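Local coordinates for UPF0255 protein frsA (PDB 4I4C), which probably hydrolyses carboxylic esters, as a member of the alpha/beta-hydrolase clan whose physiological role remains unsettled, at residues 239-243 / 244-248; 271-274 / 275-278. All coordinates share one frame; numbering follows the deposited sequence.

Interaction 1: residues 239-243 / 244-248; sequences PLTED and YSRLH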
ATOM      1  N   PRO A 239     -15.092  -0.548   7.592  1.00 31.07           N
ATOM      2  CA  PRO A 239     -14.291  -0.563   8.822  1.00 30.67           C
ATOM      3  C   PRO A 239     -13.314  -1.735   8.867  1.00 38.38           C
ATOM      4  O   PRO A 239     -13.602  -2.846   8.408  1.00 34.44           O
ATOM      5  CB  PRO A 239     -15.341  -0.702   9.924  1.00 34.35           C
ATOM      6  CG  PRO A 239     -16.586  -0.148   9.316  1.00 37.67           C
ATOM      7  CD  PRO A 239     -16.536  -0.549   7.877  1.00 36.32           C
ATOM      8  N   LEU A 240     -12.140  -1.450   9.411  1.00 36.57           N
ATOM      9  CA  LEU A 240     -11.103  -2.440   9.605  1.00 42.80           C
ATOM     10  C   LEU A 240     -11.456  -3.275  10.829  1.00 48.94           C
ATOM     11  O   LEU A 240     -11.325  -2.811  11.961  1.00 52.24           O
ATOM     12  CB  LEU A 240      -9.776  -1.717   9.828  1.00 44.68           C
ATOM     13  CG  LEU A 240      -8.481  -2.507   9.736  1.00 47.19           C
ATOM     14  CD1 LEU A 240      -8.286  -3.020   8.321  1.00 44.95           C
ATOM     15  CD2 LEU A 240      -7.327  -1.614  10.169  1.00 49.32           C
ATOM     16  N   THR A 241     -11.921  -4.497  10.607  1.00 45.31           N
ATOM     17  CA  THR A 241     -12.278  -5.377  11.715  1.00 45.23           C
ATOM     18  C   THR A 241     -11.311  -6.540  11.762  1.00 45.79           C
ATOM     19  O   THR A 241     -10.350  -6.585  10.989  1.00 44.41           O
ATOM     20  CB  THR A 241     -13.702  -5.950  11.569  1.00 45.25           C
ATOM     21  OG1 THR A 241     -13.649  -7.195  10.865  1.00 48.17           O
ATOM     22  CG2 THR A 241     -14.604  -4.980  10.820  1.00 45.44           C
ATOM     23  N   GLU A 242     -11.569  -7.493  12.655  1.00 46.76           N
ATOM     24  CA  GLU A 242     -10.683  -8.644  12.788  1.00 54.70           C
ATOM     25  C   GLU A 242     -10.770  -9.547  11.557  1.00 48.25           C
ATOM     26  O   GLU A 242      -9.818 -10.251  11.225  1.00 50.73           O
ATOM     27  CB  GLU A 242     -10.967  -9.427  14.073  1.00 63.81           C
ATOM     28  CG  GLU A 242      -9.747 -10.190  14.579  1.00 72.69           C
ATOM     29  CD  GLU A 242      -9.924 -10.739  15.985  1.00 81.47           C
ATOM     30  OE1 GLU A 242     -10.648 -10.115  16.793  1.00 82.93           O
ATOM     31  OE2 GLU A 242      -9.334 -11.802  16.279  1.00 85.01           O
ATOM     32  N   ASP A 243     -11.918  -9.512  10.882  1.00 42.62           N
ATOM     33  CA  ASP A 243     -12.087 -10.173   9.593  1.00 41.16           C
ATOM     34  C   ASP A 243     -11.712  -9.187   8.489  1.00 38.93           C
ATOM     35  O   ASP A 243     -12.575  -8.684   7.773  1.00 45.52           O
ATOM     36  CB  ASP A 243     -13.534 -10.636   9.419  1.00 42.60           C
ATOM     37  CG  ASP A 243     -13.768 -11.328   8.098  1.00 46.54           C
ATOM     38  OD1 ASP A 243     -12.798 -11.879   7.532  1.00 51.00           O
ATOM     39  OD2 ASP A 243     -14.922 -11.309   7.619  1.00 48.81           O
ATOM     40  N   TYR A 244     -10.420  -8.906   8.358  1.00 34.30           N
ATOM     41  CA  TYR A 244      -9.972  -7.857   7.449  1.00 29.39           C
ATOM     42  C   TYR A 244      -9.664  -8.388   6.048  1.00 27.10           C
ATOM     43  O   TYR A 244      -9.199  -7.646   5.184  1.00 34.33           O
ATOM     44  CB  TYR A 244      -8.796  -7.062   8.044  1.00 24.44           C
ATOM     45  CG  TYR A 244      -7.615  -7.884   8.535  1.00 22.54           C
ATOM     46  CD1 TYR A 244      -7.289  -7.942   9.892  1.00 27.47           C
ATOM     47  CD2 TYR A 244      -6.805  -8.581   7.641  1.00 26.74           C
ATOM     48  CE1 TYR A 244      -6.196  -8.703  10.348  1.00 32.28           C
ATOM     49  CE2 TYR A 244      -5.715  -9.335   8.084  1.00 33.50           C
ATOM     50  CZ  TYR A 244      -5.414  -9.397   9.437  1.00 36.29           C
ATOM     51  OH  TYR A 244      -4.326 -10.145   9.864  1.00 29.64           O
ATOM     52  N   SER A 245      -9.940  -9.671   5.827  1.00 26.52           N
ATOM     53  CA  SER A 245      -9.781 -10.273   4.504  1.00 27.36           C
ATOM     54  C   SER A 245     -11.129 -10.246   3.782  1.00 28.97           C
ATOM     55  O   SER A 245     -11.235 -10.612   2.609  1.00 24.43           O
ATOM     56  CB  SER A 245      -9.260 -11.713   4.620  1.00 26.72           C
ATOM     57  OG  SER A 245     -10.075 -12.494   5.482  1.00 28.54           O
ATOM     58  N   ARG A 246     -12.136  -9.794   4.531  1.00 24.14           N
ATOM     59  CA  ARG A 246     -13.536  -9.633   4.135  1.00 22.75           C
ATOM     60  C   ARG A 246     -13.774  -9.243   2.673  1.00 20.31           C
ATOM     61  O   ARG A 246     -14.540  -9.888   1.960  1.00 22.52           O
ATOM     62  CB  ARG A 246     -14.123  -8.518   5.012  1.00 38.61           C
ATOM     63  CG  ARG A 246     -15.552  -8.673   5.431  1.00 47.79           C
ATOM     64  CD  ARG A 246     -15.790  -7.939   6.754  1.00 49.56           C
ATOM     65  NE  ARG A 246     -16.112  -6.515   6.612  1.00 44.51           N
ATOM     66  CZ  ARG A 246     -15.271  -5.514   6.863  1.00 38.83           C
ATOM     67  NH1 ARG A 246     -14.027  -5.768   7.258  1.00 44.35           N
ATOM     68  NH2 ARG A 246     -15.678  -4.251   6.722  1.00 29.23           N
ATOM     69  N   LEU A 247     -13.149  -8.146   2.252  1.00 20.54           N
ATOM     70  CA  LEU A 247     -13.422  -7.571   0.944  1.00 21.29           C
ATOM     71  C   LEU A 247     -12.785  -8.410  -0.156  1.00 24.51           C
ATOM     72  O   LEU A 247     -13.351  -8.576  -1.236  1.00 19.00           O
ATOM     73  CB  LEU A 247     -12.923  -6.116   0.888  1.00 23.92           C
ATOM     74  CG  LEU A 247     -13.371  -5.134   1.977  1.00 18.74           C
ATOM     75  CD1 LEU A 247     -12.843  -3.708   1.693  1.00 17.19           C
ATOM     76  CD2 LEU A 247     -14.877  -5.106   2.127  1.00 20.34           C
ATOM     77  N   HIS A 248     -11.608  -8.957   0.128  1.00 26.63           N
ATOM     78  CA  HIS A 248     -10.939  -9.835  -0.830  1.00 25.65           C
ATOM     79  C   HIS A 248     -11.706 -11.132  -1.102  1.00 24.03           C
ATOM     80  O   HIS A 248     -11.694 -11.657  -2.228  1.00 21.12           O
ATOM     81  CB  HIS A 248      -9.521 -10.131  -0.358  1.00 28.11           C
ATOM     82  CG  HIS A 248      -8.666  -8.907  -0.259  1.00 23.26           C
ATOM     83  ND1 HIS A 248      -8.584  -8.151   0.889  1.00 26.24           N
ATOM     84  CD2 HIS A 248      -7.885  -8.293  -1.176  1.00 26.94           C
ATOM     85  CE1 HIS A 248      -7.772  -7.129   0.678  1.00 33.07           C
ATOM     86  NE2 HIS A 248      -7.330  -7.195  -0.564  1.00 28.99           N
TER

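Interaction 2: residues 271-274 / 275-278; sequences FRFG and GNAM. With 6NA (hexanoic acid), chain D.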
ATOM      1  N   PHE A 271       1.457  -6.907  -0.037  1.00 21.10           N
ATOM      2  CA  PHE A 271       2.575  -6.152   0.526  1.00 20.59           C
ATOM      3  C   PHE A 271       2.165  -5.570   1.869  1.00 16.33           C
ATOM      4  O   PHE A 271       1.024  -5.136   2.032  1.00 22.01           O
ATOM      5  CB  PHE A 271       2.938  -4.988  -0.398  1.00 17.42           C
ATOM      6  CG  PHE A 271       3.271  -5.401  -1.806  1.00 16.61           C
ATOM      7  CD1 PHE A 271       4.570  -5.748  -2.152  1.00 18.65           C
ATOM      8  CD2 PHE A 271       2.291  -5.407  -2.790  1.00 15.63           C
ATOM      9  CE1 PHE A 271       4.882  -6.111  -3.467  1.00 16.39           C
ATOM     10  CE2 PHE A 271       2.595  -5.765  -4.102  1.00 12.36           C
ATOM     11  CZ  PHE A 271       3.896  -6.115  -4.433  1.00 12.52           C
ATOM     12  N   ARG A 272       3.097  -5.518   2.815  1.00 16.54           N
ATOM     13  CA  ARG A 272       2.796  -4.995   4.147  1.00 21.08           C
ATOM     14  C   ARG A 272       1.523  -5.631   4.693  1.00 20.81           C
ATOM     15  O   ARG A 272       1.308  -6.825   4.527  1.00 24.93           O
ATOM     16  CB  ARG A 272       2.651  -3.458   4.131  1.00 18.72           C
ATOM     17  CG  ARG A 272       3.794  -2.711   3.505  1.00 23.95           C
ATOM     18  CD  ARG A 272       5.092  -3.201   4.050  1.00 33.61           C
ATOM     19  NE  ARG A 272       5.706  -2.249   4.962  1.00 39.22           N
ATOM     20  CZ  ARG A 272       6.709  -2.550   5.781  1.00 38.44           C
ATOM     21  NH1 ARG A 272       7.211  -3.794   5.819  1.00 31.69           N
ATOM     22  NH2 ARG A 272       7.202  -1.605   6.572  1.00 37.76           N
ATOM     23  N   PHE A 273       0.664  -4.825   5.313  1.00 19.00           N
ATOM     24  CA  PHE A 273      -0.555  -5.337   5.936  1.00 22.30           C
ATOM     25  C   PHE A 273      -1.440  -6.018   4.902  1.00 24.58           C
ATOM     26  O   PHE A 273      -2.207  -6.921   5.239  1.00 24.16           O
ATOM     27  CB  PHE A 273      -1.326  -4.218   6.641  1.00 22.03           C
ATOM     28  CG  PHE A 273      -2.365  -4.709   7.620  1.00 24.50           C
ATOM     29  CD1 PHE A 273      -2.213  -5.918   8.267  1.00 32.99           C
ATOM     30  CD2 PHE A 273      -3.496  -3.960   7.883  1.00 27.35           C
ATOM     31  CE1 PHE A 273      -3.167  -6.364   9.165  1.00 32.18           C
ATOM     32  CE2 PHE A 273      -4.455  -4.408   8.769  1.00 31.40           C
ATOM     33  CZ  PHE A 273      -4.286  -5.610   9.410  1.00 29.35           C
ATOM     34  N   GLY A 274      -1.331  -5.591   3.645  1.00 14.80           N
ATOM     35  CA  GLY A 274      -1.964  -6.319   2.553  1.00 23.31           C
ATOM     36  C   GLY A 274      -1.624  -7.810   2.604  1.00 20.58           C
ATOM     37  O   GLY A 274      -2.457  -8.668   2.297  1.00 14.97           O
ATOM     38  N   GLY A 275      -0.395  -8.122   3.009  1.00 15.79           N
ATOM     39  CA  GLY A 275       0.038  -9.507   3.138  1.00 23.90           C
ATOM     40  C   GLY A 275      -0.702 -10.347   4.173  1.00 20.81           C
ATOM     41  O   GLY A 275      -0.938 -11.532   3.951  1.00 20.15           O
ATOM     42  N   ASN A 276      -1.058  -9.755   5.306  1.00 27.61           N
ATOM     43  CA  ASN A 276      -1.867 -10.469   6.290  1.00 24.46           C
ATOM     44  C   ASN A 276      -3.177 -10.938   5.718  1.00 26.89           C
ATOM     45  O   ASN A 276      -3.637 -12.040   6.026  1.00 22.02           O
ATOM     46  CB  ASN A 276      -2.203  -9.586   7.462  1.00 24.64           C
ATOM     47  CG  ASN A 276      -1.022  -9.297   8.305  1.00 20.98           C
ATOM     48  OD1 ASN A 276       0.074  -9.047   7.789  1.00 23.74           O
ATOM     49  ND2 ASN A 276      -1.217  -9.328   9.626  1.00 24.64           N
ATOM     50  N   ALA A 277      -3.787 -10.083   4.901  1.00 26.02           N
ATOM     51  CA  ALA A 277      -5.103 -10.369   4.354  1.00 25.98           C
ATOM     52  C   ALA A 277      -5.061 -11.518   3.362  1.00 25.59           C
ATOM     53  O   ALA A 277      -6.000 -12.320   3.285  1.00 29.83           O
ATOM     54  CB  ALA A 277      -5.685  -9.122   3.704  1.00 23.43           C
ATOM     55  N   MET A 278      -3.978 -11.587   2.593  1.00 19.56           N
ATOM     56  CA  MET A 278      -3.822 -12.642   1.597  1.00 17.42           C
ATOM     57  C   MET A 278      -3.566 -13.998   2.272  1.00 19.73           C
ATOM     58  O   MET A 278      -4.035 -15.028   1.789  1.00 21.61           O
ATOM     59  CB  MET A 278      -2.683 -12.304   0.622  1.00 16.89           C
ATOM     60  CG  MET A 278      -2.885 -10.994  -0.149  1.00 17.74           C
ATOM     61  SD  MET A 278      -4.558 -10.926  -0.828  1.00 25.94           S
ATOM     62  CE  MET A 278      -5.275  -9.677   0.231  1.00 79.72           C
TER
HETATM   63  CA  6NA D 502       1.651  -1.910   8.048  1.00 36.90           C
HETATM   64  C   6NA D 502       1.273  -1.395   6.704  1.00 31.52           C
HETATM   65  O   6NA D 502       0.454  -1.938   6.016  1.00 31.25           O
HETATM   66  CB  6NA D 502       1.263  -1.043   9.167  1.00 37.74           C
HETATM   67  CG  6NA D 502       1.477  -1.519  10.513  1.00 35.56           C
HETATM   68  CD  6NA D 502       2.842  -1.707  10.976  1.00 31.74           C
HETATM   69  C6  6NA D 502       3.478  -0.529  11.517  1.00 29.62           C
HETATM   70  OXT 6NA D 502       1.797  -0.417   6.267  1.00 29.27           O

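Interaction 1: residues 239-243 / 244-248
The turn that carries residues 239-243 into helix 246-254 is closed by Arg246, which reaches back over the chain to Pro239. Arg246 NH2 donates to Pro239 O at 3.0 Å; the donor lies in the carbonyl plane, on a lone pair, although the oxygen is tilted from the guanidinium plane. Arg246 NH1 adds a weak bond to this oxygen and a straight one to Asp243 O (3.3 Å, N-H...O angle 167°). Here the acceptor lies in the guanidinium plane, while NH1 sits above the carbonyl plane. A bend at chi3 (86°) turns the group back so that NH1 bridges the two carbonyls. Thr241 CG2 covers one guanidinium face, 3.7 Å from Arg246 NH1, and Arg246 NE is paired with Glu176.

Inside the turn, Thr241 OG1 accepts from Asp243 N at 2.9 Å, which makes an ST turn. Asp243 OD2 lies alongside the aliphatic part of Arg246, 3.5 Å from CG, but the carboxylate does not reach the guanidinium, OD2 of Asp243 being 5.0 Å from NE of Arg246; OD1 is engaged by Arg280, which also bonds Ser245 OG. Tyr244 CB packs 3.4 Å from Thr241 O, and this oxygen lies at the ring edge. Leu240 CD1 meets Tyr244 CB at 4.1 Å. Taken together, the evidence describes a helix-entry loop fixed by an ST turn and by arginine donation to main-chain carbonyls.

Interaction 2: residues 271-274 / 275-278
Between strand 266-271 and helix 273-284 the backbone turns sharply: Arg272 has positive phi (49°), and Gly275 N donates to Arg272 O at 2.6 Å from above the carbonyl plane. The same N-H makes a weak, longer bond to Phe271 O. Gly274 and Gly275 allow the chain to pass this closely, with Gly274 CA only 3.2 Å from Phe271 O and Gly275 CA 3.3 Å from Arg272 O. Further on, the Asn276 N to Phe273 O and Met278 N to Gly274 O bonds are weak.

The side chains of Phe273 and Asn276, one helical turn apart, cross at about a right angle, with ring and amide planes 71° apart; Asn276 ND2 stands at the ring edge, 3.6 Å from Phe273 CE1. CG of Phe273 is anti to the backbone N (chi1 -164°), and chi2 sets the CD1-CE1 edge toward Asn276. Asn276 ND2 donates to Pro298 O and has a second partner in Tyr244 OH, while Trp341 and Phe303 pack on the Phe273 ring. Met278 CG, anti to the carbonyl carbon, lies 3.4 Å from Gly274 O, and bends at chi2 and chi3 bring CE back toward the same oxygen.

Hexanoic acid lies at the helix start, its O accepting from Phe273 N at 3.0 Å; Leu202 N also binds the ligand, an arrangement consistent with an oxyanion hole. Arg272 NH1 pairs with Asp366 at the pocket wall. Positive phi, tight strand-to-helix turn and the sequence Gly-Phe-Arg-Phe-Gly have the form of the nucleophile elbow of alpha/beta hydrolases, with Arg272 where these enzymes usually carry the nucleophile.

How the interactions relate
Interaction 1 comes first along the chain and interaction 2 follows, their centres 11 Å apart. The first forms the entry to helix 246-254; the second joins strand 266-271, in the middle of the mixed sheet, to helix 273-284, within a beta-alpha-beta unit that ends in strand 291-295. Tyr244 OH lies 3.2 Å from Asn276 ND2, a probable hydrogen bond, Tyr244 CE1 packs 3.8 Å from Phe273 CZ, and His248 CD2 meets Met278 CE at 3.3 Å. Leu240 and Tyr244 therefore pack on Phe273 at the start of the helix, while Ser245 and His248 lie along it. This places the Leu240 side chain, about 9 Å from hexanoic acid, and Tyr244 in a probable second shell of that pocket.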